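Local coordinates for protein ATP-citrate lyase beta-subunit (Chlorobium limicola, PDB 6HXJ) that probably takes part in cleaving citrate with ATP and coenzyme A to give oxaloacetate and acetyl-CoA, as one subunit of ATP-citrate lyase, at residues Asp276-Arg281 against Asp390-Ala395; His315-Gly320 against Lys352-Arg357; Gly334-Phe339 against Ala367-Leu372. All coordinates share one frame; numbering follows the deposited sequence.

Contact 1 of 3, residues Asp276-Arg281 against Asp390-Ala395; sequences DAVVAR and DIVDLA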
ATOM      1  N   ASP A 276     -49.850   5.351 -47.310  1.00 91.62           N
ATOM      2  CA  ASP A 276     -51.254   5.647 -47.622  1.00 94.48           C
ATOM      3  C   ASP A 276     -51.322   6.947 -48.411  1.00 99.07           C
ATOM      4  O   ASP A 276     -52.042   7.004 -49.406  1.00100.77           O
ATOM      5  CB  ASP A 276     -52.080   5.813 -46.326  1.00 96.51           C
ATOM      6  CG  ASP A 276     -52.511   4.563 -45.573  1.00115.56           C
ATOM      7  OD1 ASP A 276     -51.819   3.527 -45.688  1.00115.09           O
ATOM      8  OD2 ASP A 276     -53.521   4.638 -44.816  1.00128.34           O
ATOM      9  N   ALA A 277     -50.551   7.980 -47.962  1.00 94.15           N
ATOM     10  CA  ALA A 277     -50.460   9.311 -48.562  1.00 95.56           C
ATOM     11  C   ALA A 277     -49.987   9.216 -50.003  1.00101.98           C
ATOM     12  O   ALA A 277     -50.596   9.837 -50.874  1.00105.08           O
ATOM     13  CB  ALA A 277     -49.529  10.199 -47.750  1.00 94.36           C
ATOM     14  N   VAL A 278     -48.953   8.390 -50.264  1.00 96.83           N
ATOM     15  CA  VAL A 278     -48.411   8.171 -51.606  1.00 97.85           C
ATOM     16  C   VAL A 278     -49.459   7.567 -52.546  1.00105.28           C
ATOM     17  O   VAL A 278     -49.696   8.109 -53.635  1.00107.92           O
ATOM     18  CB  VAL A 278     -47.103   7.344 -51.585  1.00 99.10           C
ATOM     19  CG1 VAL A 278     -46.675   6.944 -52.999  1.00101.07           C
ATOM     20  CG2 VAL A 278     -45.980   8.112 -50.900  1.00 96.44           C
ATOM     21  N   VAL A 279     -50.095   6.456 -52.106  1.00100.79           N
ATOM     22  CA  VAL A 279     -51.141   5.745 -52.866  1.00102.68           C
ATOM     23  C   VAL A 279     -52.313   6.689 -53.177  1.00109.70           C
ATOM     24  O   VAL A 279     -52.720   6.799 -54.334  1.00112.04           O
ATOM     25  CB  VAL A 279     -51.604   4.451 -52.140  1.00104.74           C
ATOM     26  CG1 VAL A 279     -52.733   3.760 -52.901  1.00107.71           C
ATOM     27  CG2 VAL A 279     -50.443   3.491 -51.930  1.00102.15           C
ATOM     28  N   ALA A 280     -52.821   7.386 -52.131  1.00107.12           N
ATOM     29  CA  ALA A 280     -53.927   8.343 -52.202  1.00110.72           C
ATOM     30  C   ALA A 280     -53.624   9.494 -53.178  1.00117.78           C
ATOM     31  O   ALA A 280     -54.516   9.894 -53.935  1.00121.17           O
ATOM     32  CB  ALA A 280     -54.258   8.886 -50.810  1.00109.81           C
ATOM     33  N   ARG A 281     -52.357   9.974 -53.196  1.00112.36           N
ATOM     34  CA  ARG A 281     -51.904  11.053 -54.067  1.00114.37           C
ATOM     35  C   ARG A 281     -51.575  10.576 -55.504  1.00121.07           C
ATOM     36  O   ARG A 281     -51.063  11.357 -56.314  1.00122.90           O
ATOM     37  CB  ARG A 281     -50.742  11.835 -53.427  1.00112.82           C
ATOM     38  CG  ARG A 281     -51.112  12.645 -52.163  1.00123.83           C
ATOM     39  CD  ARG A 281     -52.053  13.821 -52.387  1.00139.35           C
ATOM     40  NE  ARG A 281     -53.450  13.490 -52.081  1.00149.49           N
ATOM     41  CZ  ARG A 281     -54.088  13.854 -50.968  1.00157.16           C
ATOM     42  NH1 ARG A 281     -53.462  14.558 -50.033  1.00142.54           N
ATOM     43  NH2 ARG A 281     -55.360  13.520 -50.787  1.00137.43           N
ATOM     44  N   ASP A 390     -47.640  15.893 -45.576  1.00107.52           N
ATOM     45  CA  ASP A 390     -47.799  16.917 -46.618  1.00110.85           C
ATOM     46  C   ASP A 390     -46.544  17.101 -47.460  1.00114.56           C
ATOM     47  O   ASP A 390     -46.613  17.777 -48.484  1.00116.79           O
ATOM     48  CB  ASP A 390     -48.333  18.237 -46.078  1.00114.63           C
ATOM     49  CG  ASP A 390     -49.835  18.215 -45.814  1.00123.10           C
ATOM     50  OD1 ASP A 390     -50.450  17.113 -45.910  1.00119.88           O
ATOM     51  OD2 ASP A 390     -50.404  19.297 -45.537  1.00134.13           O
ATOM     52  N   ILE A 391     -45.433  16.426 -47.109  1.00108.31           N
ATOM     53  CA  ILE A 391     -44.227  16.429 -47.948  1.00107.85           C
ATOM     54  C   ILE A 391     -44.446  15.533 -49.167  1.00111.81           C
ATOM     55  O   ILE A 391     -43.830  15.766 -50.202  1.00114.23           O
ATOM     56  CB  ILE A 391     -42.910  16.104 -47.197  1.00108.03           C
ATOM     57  CG1 ILE A 391     -43.006  14.801 -46.360  1.00104.99           C
ATOM     58  CG2 ILE A 391     -42.466  17.305 -46.360  1.00109.41           C
ATOM     59  CD1 ILE A 391     -41.655  14.198 -45.924  1.00110.74           C
ATOM     60  N   VAL A 392     -45.371  14.550 -49.059  1.00106.15           N
ATOM     61  CA  VAL A 392     -45.761  13.636 -50.136  1.00106.74           C
ATOM     62  C   VAL A 392     -46.417  14.448 -51.271  1.00118.61           C
ATOM     63  O   VAL A 392     -46.192  14.148 -52.439  1.00120.37           O
ATOM     64  CB  VAL A 392     -46.668  12.493 -49.589  1.00107.31           C
ATOM     65  CG1 VAL A 392     -47.369  11.724 -50.699  1.00108.39           C
ATOM     66  CG2 VAL A 392     -45.890  11.547 -48.678  1.00103.38           C
ATOM     67  N   ASP A 393     -47.154  15.513 -50.924  1.00119.62           N
ATOM     68  CA  ASP A 393     -47.819  16.387 -51.901  1.00125.10           C
ATOM     69  C   ASP A 393     -46.777  17.182 -52.677  1.00131.24           C
ATOM     70  O   ASP A 393     -46.778  17.168 -53.913  1.00133.75           O
ATOM     71  CB  ASP A 393     -48.822  17.335 -51.210  1.00129.39           C
ATOM     72  CG  ASP A 393     -49.884  16.702 -50.291  1.00144.39           C
ATOM     73  OD1 ASP A 393     -49.944  15.447 -50.209  1.00143.60           O
ATOM     74  OD2 ASP A 393     -50.647  17.466 -49.644  1.00152.93           O
ATOM     75  N   LEU A 394     -45.846  17.805 -51.934  1.00125.74           N
ATOM     76  CA  LEU A 394     -44.739  18.598 -52.452  1.00126.77           C
ATOM     77  C   LEU A 394     -43.864  17.775 -53.399  1.00130.87           C
ATOM     78  O   LEU A 394     -43.354  18.307 -54.394  1.00134.68           O
ATOM     79  CB  LEU A 394     -43.916  19.145 -51.285  1.00124.37           C
ATOM     80  CG  LEU A 394     -44.332  20.525 -50.780  1.00130.47           C
ATOM     81  CD1 LEU A 394     -45.695  20.519 -50.091  1.00130.20           C
ATOM     82  CD2 LEU A 394     -43.317  21.058 -49.839  1.00129.76           C
ATOM     83  N   ALA A 395     -43.739  16.463 -53.104  1.00122.31           N
ATOM     84  CA  ALA A 395     -42.975  15.504 -53.886  1.00120.76           C
ATOM     85  C   ALA A 395     -43.739  15.105 -55.156  1.00127.42           C
ATOM     86  O   ALA A 395     -43.121  15.007 -56.218  1.00129.19           O
ATOM     87  CB  ALA A 395     -42.663  14.281 -53.047  1.00117.27           C
TER
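Val392 makes the close half of this contact, pressing both its methyls against the end of helix 268-280. Its CG1 lies anti to the backbone N (chi1 166°), which carries it onto the Ala277-Val278 peptide: it stands 3.7 Å from Ala277 C and equally 3.7 Å from Val278 N. The same methyl meets Ala277 CB at 4.0 Å; the two valine side chains cross at about a right angle, Val392 CG1 3.9 Å from Val278 CG2. The side chains meeting here are all apolar and buried.

Toward solvent the contact turns polar and loose. Arg281, the first residue past the helical turn, passes its CG by Val392 CG1 at 4.1 Å, then bends at chi2 and chi3 to lay its chain against the carboxylate of Asp393. Asp393 OD1 is 3.4 Å from Arg281 CD and sits at the guanidinium edge, where Arg281 NH1 makes a long salt bridge of 3.6 Å. The two charged planes are turned 59° apart, so the groups do not pair as a flat fork.

The contact joins helix 268-280, which follows strand 261-266, to the C-terminal helix 391-397 of the same alpha/beta domain. Behind Val392, that last helix rests through Ile391 and Ala395 on strands 315-318 and 352-356.

Contact 2 of 3, residues His315-Gly320 against Lys352-Arg357; sequences HIIVGG and KIWVRR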
ATOM      1  N   HIS A 315     -37.978  10.322 -55.829  1.00103.28           N
ATOM      2  CA  HIS A 315     -37.955  11.082 -54.563  1.00101.02           C
ATOM      3  C   HIS A 315     -37.631  10.148 -53.421  1.00 99.75           C
ATOM      4  O   HIS A 315     -37.924   8.957 -53.507  1.00 97.16           O
ATOM      5  CB  HIS A 315     -39.332  11.751 -54.274  1.00102.34           C
ATOM      6  CG  HIS A 315     -39.891  12.502 -55.439  1.00109.94           C
ATOM      7  ND1 HIS A 315     -39.468  13.788 -55.734  1.00114.53           N
ATOM      8  CD2 HIS A 315     -40.750  12.088 -56.403  1.00113.62           C
ATOM      9  CE1 HIS A 315     -40.112  14.131 -56.841  1.00117.00           C
ATOM     10  NE2 HIS A 315     -40.895  13.143 -57.280  1.00117.03           N
ATOM     11  N   ILE A 316     -37.072  10.694 -52.330  1.00 96.19           N
ATOM     12  CA  ILE A 316     -36.847   9.949 -51.078  1.00 94.30           C
ATOM     13  C   ILE A 316     -37.668  10.683 -50.000  1.00 98.36           C
ATOM     14  O   ILE A 316     -37.538  11.903 -49.868  1.00 98.70           O
ATOM     15  CB  ILE A 316     -35.349   9.778 -50.623  1.00 97.30           C
ATOM     16  CG1 ILE A 316     -34.422   9.209 -51.730  1.00 98.67           C
ATOM     17  CG2 ILE A 316     -35.234   8.926 -49.322  1.00 96.73           C
ATOM     18  CD1 ILE A 316     -32.948   9.428 -51.461  1.00 91.05           C
ATOM     19  N   ILE A 317     -38.540   9.935 -49.274  1.00 93.63           N
ATOM     20  CA  ILE A 317     -39.344  10.501 -48.204  1.00 92.12           C
ATOM     21  C   ILE A 317     -38.742  10.092 -46.876  1.00 95.14           C
ATOM     22  O   ILE A 317     -38.904   8.954 -46.428  1.00 93.05           O
ATOM     23  CB  ILE A 317     -40.877  10.202 -48.312  1.00 95.38           C
ATOM     24  CG1 ILE A 317     -41.482  10.569 -49.694  1.00 97.70           C
ATOM     25  CG2 ILE A 317     -41.674  10.857 -47.174  1.00 94.89           C
ATOM     26  CD1 ILE A 317     -41.312  11.994 -50.204  1.00103.74           C
ATOM     27  N   VAL A 318     -38.010  11.036 -46.268  1.00 92.84           N
ATOM     28  CA  VAL A 318     -37.363  10.871 -44.974  1.00 91.01           C
ATOM     29  C   VAL A 318     -38.306  11.551 -43.991  1.00 95.18           C
ATOM     30  O   VAL A 318     -38.101  12.707 -43.609  1.00 96.81           O
ATOM     31  CB  VAL A 318     -35.909  11.449 -44.954  1.00 96.14           C
ATOM     32  CG1 VAL A 318     -35.206  11.131 -43.641  1.00 94.42           C
ATOM     33  CG2 VAL A 318     -35.087  10.919 -46.123  1.00 97.81           C
ATOM     34  N   GLY A 319     -39.395  10.865 -43.669  1.00 90.00           N
ATOM     35  CA  GLY A 319     -40.424  11.392 -42.784  1.00 88.26           C
ATOM     36  C   GLY A 319     -40.532  10.718 -41.438  1.00 89.25           C
ATOM     37  O   GLY A 319     -39.801   9.779 -41.109  1.00 88.07           O
ATOM     38  N   GLY A 320     -41.478  11.200 -40.674  1.00 84.74           N
ATOM     39  CA  GLY A 320     -41.776  10.660 -39.371  1.00 82.84           C
ATOM     40  C   GLY A 320     -42.550  11.659 -38.560  1.00 89.04           C
ATOM     41  O   GLY A 320     -42.714  12.826 -38.948  1.00 90.62           O
ATOM     42  N   LYS A 352     -34.445  13.816 -55.570  1.00111.09           N
ATOM     43  CA  LYS A 352     -34.746  14.872 -54.612  1.00110.14           C
ATOM     44  C   LYS A 352     -35.071  14.162 -53.292  1.00111.64           C
ATOM     45  O   LYS A 352     -35.741  13.128 -53.294  1.00109.86           O
ATOM     46  CB  LYS A 352     -35.936  15.737 -55.095  1.00113.63           C
ATOM     47  CG  LYS A 352     -35.644  16.506 -56.382  1.00121.91           C
ATOM     48  CD  LYS A 352     -36.883  17.143 -56.993  1.00129.45           C
ATOM     49  CE  LYS A 352     -36.593  17.795 -58.328  1.00137.61           C
ATOM     50  NZ  LYS A 352     -35.961  19.136 -58.179  1.00144.31           N
ATOM     51  N   ILE A 353     -34.558  14.675 -52.181  1.00107.63           N
ATOM     52  CA  ILE A 353     -34.800  14.116 -50.850  1.00104.53           C
ATOM     53  C   ILE A 353     -35.756  15.075 -50.134  1.00110.09           C
ATOM     54  O   ILE A 353     -35.566  16.292 -50.204  1.00111.44           O
ATOM     55  CB  ILE A 353     -33.459  13.870 -50.062  1.00106.47           C
ATOM     56  CG1 ILE A 353     -32.550  12.857 -50.815  1.00107.37           C
ATOM     57  CG2 ILE A 353     -33.720  13.380 -48.632  1.00103.60           C
ATOM     58  CD1 ILE A 353     -31.098  12.792 -50.405  1.00108.49           C
ATOM     59  N   TRP A 354     -36.802  14.521 -49.473  1.00105.61           N
ATOM     60  CA  TRP A 354     -37.810  15.272 -48.714  1.00104.42           C
ATOM     61  C   TRP A 354     -37.727  14.863 -47.252  1.00102.20           C
ATOM     62  O   TRP A 354     -37.957  13.700 -46.919  1.00 99.66           O
ATOM     63  CB  TRP A 354     -39.221  15.037 -49.284  1.00104.43           C
ATOM     64  CG  TRP A 354     -39.338  15.343 -50.749  1.00109.20           C
ATOM     65  CD1 TRP A 354     -39.120  14.490 -51.794  1.00112.92           C
ATOM     66  CD2 TRP A 354     -39.641  16.613 -51.325  1.00112.77           C
ATOM     67  NE1 TRP A 354     -39.298  15.144 -52.986  1.00116.02           N
ATOM     68  CE2 TRP A 354     -39.627  16.450 -52.730  1.00119.47           C
ATOM     69  CE3 TRP A 354     -39.970  17.873 -50.787  1.00115.78           C
ATOM     70  CZ2 TRP A 354     -39.911  17.504 -53.610  1.00122.90           C
ATOM     71  CZ3 TRP A 354     -40.250  18.917 -51.656  1.00121.55           C
ATOM     72  CH2 TRP A 354     -40.222  18.728 -53.051  1.00124.77           C
ATOM     73  N   VAL A 355     -37.353  15.812 -46.390  1.00 96.74           N
ATOM     74  CA  VAL A 355     -37.177  15.583 -44.965  1.00 93.41           C
ATOM     75  C   VAL A 355     -38.229  16.345 -44.158  1.00 96.80           C
ATOM     76  O   VAL A 355     -38.436  17.543 -44.374  1.00 98.33           O
ATOM     77  CB  VAL A 355     -35.723  15.915 -44.497  1.00 96.66           C
ATOM     78  CG1 VAL A 355     -35.511  15.578 -43.024  1.00 93.61           C
ATOM     79  CG2 VAL A 355     -34.694  15.187 -45.343  1.00 97.29           C
ATOM     80  N   ARG A 356     -38.896  15.635 -43.245  1.00 89.98           N
ATOM     81  CA  ARG A 356     -39.849  16.197 -42.283  1.00 88.69           C
ATOM     82  C   ARG A 356     -39.728  15.337 -41.037  1.00 89.52           C
ATOM     83  O   ARG A 356     -40.003  14.134 -41.084  1.00 88.37           O
ATOM     84  CB  ARG A 356     -41.301  16.259 -42.811  1.00 86.94           C
ATOM     85  CG  ARG A 356     -42.251  17.065 -41.927  1.00 90.91           C
ATOM     86  CD  ARG A 356     -42.868  16.205 -40.839  1.00 93.97           C
ATOM     87  NE  ARG A 356     -43.788  16.956 -39.992  1.00 88.17           N
ATOM     88  CZ  ARG A 356     -44.235  16.539 -38.815  1.00 93.69           C
ATOM     89  NH1 ARG A 356     -43.834  15.370 -38.317  1.00 85.64           N
ATOM     90  NH2 ARG A 356     -45.072  17.293 -38.116  1.00 77.87           N
ATOM     91  N   ARG A 357     -39.291  15.938 -39.935  1.00 83.76           N
ATOM     92  CA  ARG A 357     -39.065  15.203 -38.711  1.00 80.62           C
ATOM     93  C   ARG A 357     -39.125  16.097 -37.453  1.00 85.35           C
ATOM     94  O   ARG A 357     -38.922  17.315 -37.506  1.00 86.54           O
ATOM     95  CB  ARG A 357     -37.714  14.465 -38.813  1.00 78.11           C
ATOM     96  CG  ARG A 357     -37.364  13.478 -37.695  1.00 85.47           C
ATOM     97  CD  ARG A 357     -38.277  12.274 -37.614  1.00 85.83           C
ATOM     98  NE  ARG A 357     -37.701  11.226 -36.769  1.00 90.88           N
ATOM     99  CZ  ARG A 357     -38.380  10.513 -35.874  1.00101.44           C
ATOM    100  NH1 ARG A 357     -39.681  10.725 -35.691  1.00 68.08           N
ATOM    101  NH2 ARG A 357     -37.767   9.571 -35.159  1.00 99.52           N
TER
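Trp354 lies at the centre of the hydrogen bonding between these strands: its N donates to Ile316 O at 2.7 Å, fairly straight at 161°, and its O accepts from Val318 N, also at 2.7 Å. Ile316 N to Lys352 O (2.9 Å) and Arg356 N to Val318 O (3.1 Å) extend the pattern toward the two ends. Past the last bridge, Arg356 NH1 reaches across in the carbonyl plane to Gly320 O at 2.9 Å and also forms a salt bridge with an acidic side chain of another protein chain; NE bonds to Met386 O and NH2 to Arg384 O.

This is the parallel pair of a beta-alpha-beta unit whose crossover is helix 328-344. Beyond the strands, Arg357 NH1 bonds to Ala321 O and to a citrate probably taken from the crystallisation liquor.

Trp354 CG stands anti to the carbonyl carbon (chi1 -55°), laying the indole alongside His315, NE1 3.1 Å from His315 ND1. Ile317 CD1 approaches Trp354 CD1 at 3.7 Å, and the indole also stacks on His380 and touches Leu394 and Ala395. With an alanine here, Ile317 CD1 and the His380 ring would probably lose their neighbour. On the reverse face Ile316 CD1 lies beside Ile353 CG1 at 3.5 Å.

Contact 3 of 3, residues Gly334-Phe339 against Ala367-Leu372; sequences GIINGF and AAIKQL
Ile336 and Ile369 reach each other through different first torsions. Ile336 sets CG1 anti to its carbonyl carbon (chi1 -67°), while Ile369 swings its CG1 opposite the backbone N (chi1 -160°) and, with an unusual chi2 of 93°, sends CD1 across to Ile336 CG1 at 3.6 Å. Helix 328-344 is the crossover of the beta-alpha-beta unit formed with strands 315-318 and 352-356; its neighbour, helix 362-371, makes the next crossover, to strand 378-382. Their short segments are nearly parallel, with axes 10.3 Å from each other. Side chains fill the space between, and Ile336 reaches the other main chain.

Ile336 is the central residue of the contact. Its CD1 lies 3.5 Å from Ala368 C and touches Ala368 CB at 3.6 Å. One turn further on, Leu372 folds CD1 into the fork of Ile336, 3.7 Å from Ile336 CG1 and the same distance from CG2.

On the sheet side, Ile335 and Phe339 rest on Val318 and Ile369 rests on Ile379 and Val381, so both helices are seated on strands. The ring of Phe339 turns its edge to the second helix, and there Phe339 CD2 meets Leu372 CD1 at 4.2 Å.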
ATOM      1  N   GLY A 334     -26.672   8.736 -39.123  1.00 97.65           N
ATOM      2  CA  GLY A 334     -26.652   7.445 -39.801  1.00 96.93           C
ATOM      3  C   GLY A 334     -27.240   7.573 -41.191  1.00 99.11           C
ATOM      4  O   GLY A 334     -26.707   6.997 -42.125  1.00100.15           O
ATOM      5  N   ILE A 335     -28.333   8.386 -41.342  1.00 94.48           N
ATOM      6  CA  ILE A 335     -29.029   8.705 -42.613  1.00 94.60           C
ATOM      7  C   ILE A 335     -28.103   9.524 -43.503  1.00100.75           C
ATOM      8  O   ILE A 335     -27.965   9.210 -44.683  1.00101.03           O
ATOM      9  CB  ILE A 335     -30.446   9.401 -42.436  1.00 95.40           C
ATOM     10  CG1 ILE A 335     -31.456   8.475 -41.734  1.00 93.23           C
ATOM     11  CG2 ILE A 335     -31.038   9.879 -43.792  1.00 95.66           C
ATOM     12  CD1 ILE A 335     -32.753   9.130 -41.281  1.00 94.38           C
ATOM     13  N   ILE A 336     -27.455  10.553 -42.928  1.00 99.02           N
ATOM     14  CA  ILE A 336     -26.514  11.440 -43.620  1.00102.06           C
ATOM     15  C   ILE A 336     -25.339  10.623 -44.140  1.00110.20           C
ATOM     16  O   ILE A 336     -25.031  10.717 -45.329  1.00112.55           O
ATOM     17  CB  ILE A 336     -26.075  12.673 -42.757  1.00105.31           C
ATOM     18  CG1 ILE A 336     -27.241  13.639 -42.505  1.00103.49           C
ATOM     19  CG2 ILE A 336     -24.911  13.433 -43.416  1.00109.74           C
ATOM     20  CD1 ILE A 336     -27.029  14.593 -41.346  1.00106.25           C
ATOM     21  N   ASN A 337     -24.707   9.807 -43.266  1.00107.71           N
ATOM     22  CA  ASN A 337     -23.578   8.943 -43.639  1.00110.47           C
ATOM     23  C   ASN A 337     -23.925   8.011 -44.806  1.00113.55           C
ATOM     24  O   ASN A 337     -23.188   7.986 -45.795  1.00117.38           O
ATOM     25  CB  ASN A 337     -23.028   8.213 -42.429  1.00111.46           C
ATOM     26  CG  ASN A 337     -22.099   9.125 -41.682  1.00131.50           C
ATOM     27  OD1 ASN A 337     -21.113   9.632 -42.251  1.00127.14           O
ATOM     28  ND2 ASN A 337     -22.458   9.449 -40.438  1.00119.52           N
ATOM     29  N   GLY A 338     -25.102   7.391 -44.742  1.00105.22           N
ATOM     30  CA  GLY A 338     -25.623   6.534 -45.799  1.00104.78           C
ATOM     31  C   GLY A 338     -25.978   7.275 -47.076  1.00108.44           C
ATOM     32  O   GLY A 338     -25.942   6.679 -48.152  1.00108.78           O
ATOM     33  N   PHE A 339     -26.348   8.570 -46.974  1.00103.68           N
ATOM     34  CA  PHE A 339     -26.649   9.409 -48.143  1.00104.28           C
ATOM     35  C   PHE A 339     -25.362   9.814 -48.842  1.00110.05           C
ATOM     36  O   PHE A 339     -25.321   9.844 -50.066  1.00112.11           O
ATOM     37  CB  PHE A 339     -27.437  10.666 -47.748  1.00105.03           C
ATOM     38  CG  PHE A 339     -28.939  10.529 -47.681  1.00104.07           C
ATOM     39  CD1 PHE A 339     -29.601   9.529 -48.396  1.00107.14           C
ATOM     40  CD2 PHE A 339     -29.697  11.434 -46.961  1.00104.67           C
ATOM     41  CE1 PHE A 339     -30.988   9.404 -48.339  1.00106.18           C
ATOM     42  CE2 PHE A 339     -31.091  11.323 -46.924  1.00106.30           C
ATOM     43  CZ  PHE A 339     -31.726  10.302 -47.606  1.00104.13           C
ATOM     44  N   ALA A 367     -30.472  20.539 -38.768  1.00104.63           N
ATOM     45  CA  ALA A 367     -29.407  21.448 -39.224  1.00107.83           C
ATOM     46  C   ALA A 367     -28.324  20.660 -39.965  1.00112.27           C
ATOM     47  O   ALA A 367     -27.841  21.108 -41.003  1.00115.71           O
ATOM     48  CB  ALA A 367     -28.810  22.193 -38.041  1.00109.67           C
ATOM     49  N   ALA A 368     -27.979  19.464 -39.457  1.00106.04           N
ATOM     50  CA  ALA A 368     -27.002  18.558 -40.058  1.00105.81           C
ATOM     51  C   ALA A 368     -27.480  18.057 -41.434  1.00111.47           C
ATOM     52  O   ALA A 368     -26.694  18.010 -42.376  1.00115.13           O
ATOM     53  CB  ALA A 368     -26.739  17.395 -39.129  1.00103.90           C
ATOM     54  N   ILE A 369     -28.769  17.749 -41.562  1.00106.20           N
ATOM     55  CA  ILE A 369     -29.360  17.275 -42.809  1.00106.35           C
ATOM     56  C   ILE A 369     -29.504  18.415 -43.880  1.00112.83           C
ATOM     57  O   ILE A 369     -29.320  18.148 -45.063  1.00113.15           O
ATOM     58  CB  ILE A 369     -30.688  16.502 -42.491  1.00106.40           C
ATOM     59  CG1 ILE A 369     -31.121  15.555 -43.650  1.00106.37           C
ATOM     60  CG2 ILE A 369     -31.851  17.363 -42.045  1.00105.85           C
ATOM     61  CD1 ILE A 369     -30.671  14.104 -43.590  1.00106.26           C
ATOM     62  N   LYS A 370     -29.791  19.665 -43.458  1.00111.85           N
ATOM     63  CA  LYS A 370     -29.911  20.816 -44.360  1.00116.08           C
ATOM     64  C   LYS A 370     -28.521  21.261 -44.844  1.00126.72           C
ATOM     65  O   LYS A 370     -28.424  21.890 -45.897  1.00129.56           O
ATOM     66  CB  LYS A 370     -30.714  21.969 -43.723  1.00119.04           C
ATOM     67  CG  LYS A 370     -31.388  22.882 -44.744  1.00133.62           C
ATOM     68  CD  LYS A 370     -32.531  23.725 -44.165  1.00139.61           C
ATOM     69  CE  LYS A 370     -33.255  24.548 -45.219  1.00144.18           C
ATOM     70  NZ  LYS A 370     -34.053  23.714 -46.168  1.00143.97           N
ATOM     71  N   GLN A 371     -27.438  20.902 -44.119  1.00124.77           N
ATOM     72  CA  GLN A 371     -26.075  21.195 -44.570  1.00128.89           C
ATOM     73  C   GLN A 371     -25.824  20.393 -45.831  1.00133.99           C
ATOM     74  O   GLN A 371     -25.176  20.908 -46.737  1.00137.60           O
ATOM     75  CB  GLN A 371     -25.051  20.813 -43.503  1.00129.80           C
ATOM     76  CG  GLN A 371     -23.596  21.059 -43.880  1.00145.50           C
ATOM     77  CD  GLN A 371     -22.652  20.561 -42.812  1.00165.44           C
ATOM     78  OE1 GLN A 371     -22.762  19.436 -42.308  1.00158.04           O
ATOM     79  NE2 GLN A 371     -21.661  21.372 -42.489  1.00162.76           N
ATOM     80  N   LEU A 372     -26.377  19.162 -45.918  1.00126.99           N
ATOM     81  CA  LEU A 372     -26.235  18.329 -47.112  1.00127.44           C
ATOM     82  C   LEU A 372     -26.601  19.051 -48.417  1.00133.56           C
ATOM     83  O   LEU A 372     -26.270  18.543 -49.478  1.00133.89           O
ATOM     84  CB  LEU A 372     -26.969  16.994 -47.012  1.00124.24           C
ATOM     85  CG  LEU A 372     -26.297  15.888 -46.218  1.00128.18           C
ATOM     86  CD1 LEU A 372     -27.244  14.720 -46.048  1.00125.64           C
ATOM     87  CD2 LEU A 372     -25.067  15.365 -46.916  1.00134.01           C
TER

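All three contacts lie within one alpha/beta domain. Contact 2 is its core, an almost fully buried strand pair held by backbone hydrogen bonds. The 390-395 side of contact 1 lies against the face carrying His315, Ile317 and Trp354: Ile391 CD1 comes within 3.6 Å of Ile317 CG2. Contact 3 covers the reverse face, where Phe339 spans Ile316, Val318 and Ile353; it is mostly buried, with the partly exposed Ala368 at its margin. Contacts 1 and 3 do not touch. Both pack helix on helix, but the side chains meeting in contact 3 are all apolar, whereas contact 1 ends in a long salt bridge at an exposed arginine. Contact 3 shares helix 328-344 with the beta-alpha-beta unit whose strands make contact 2.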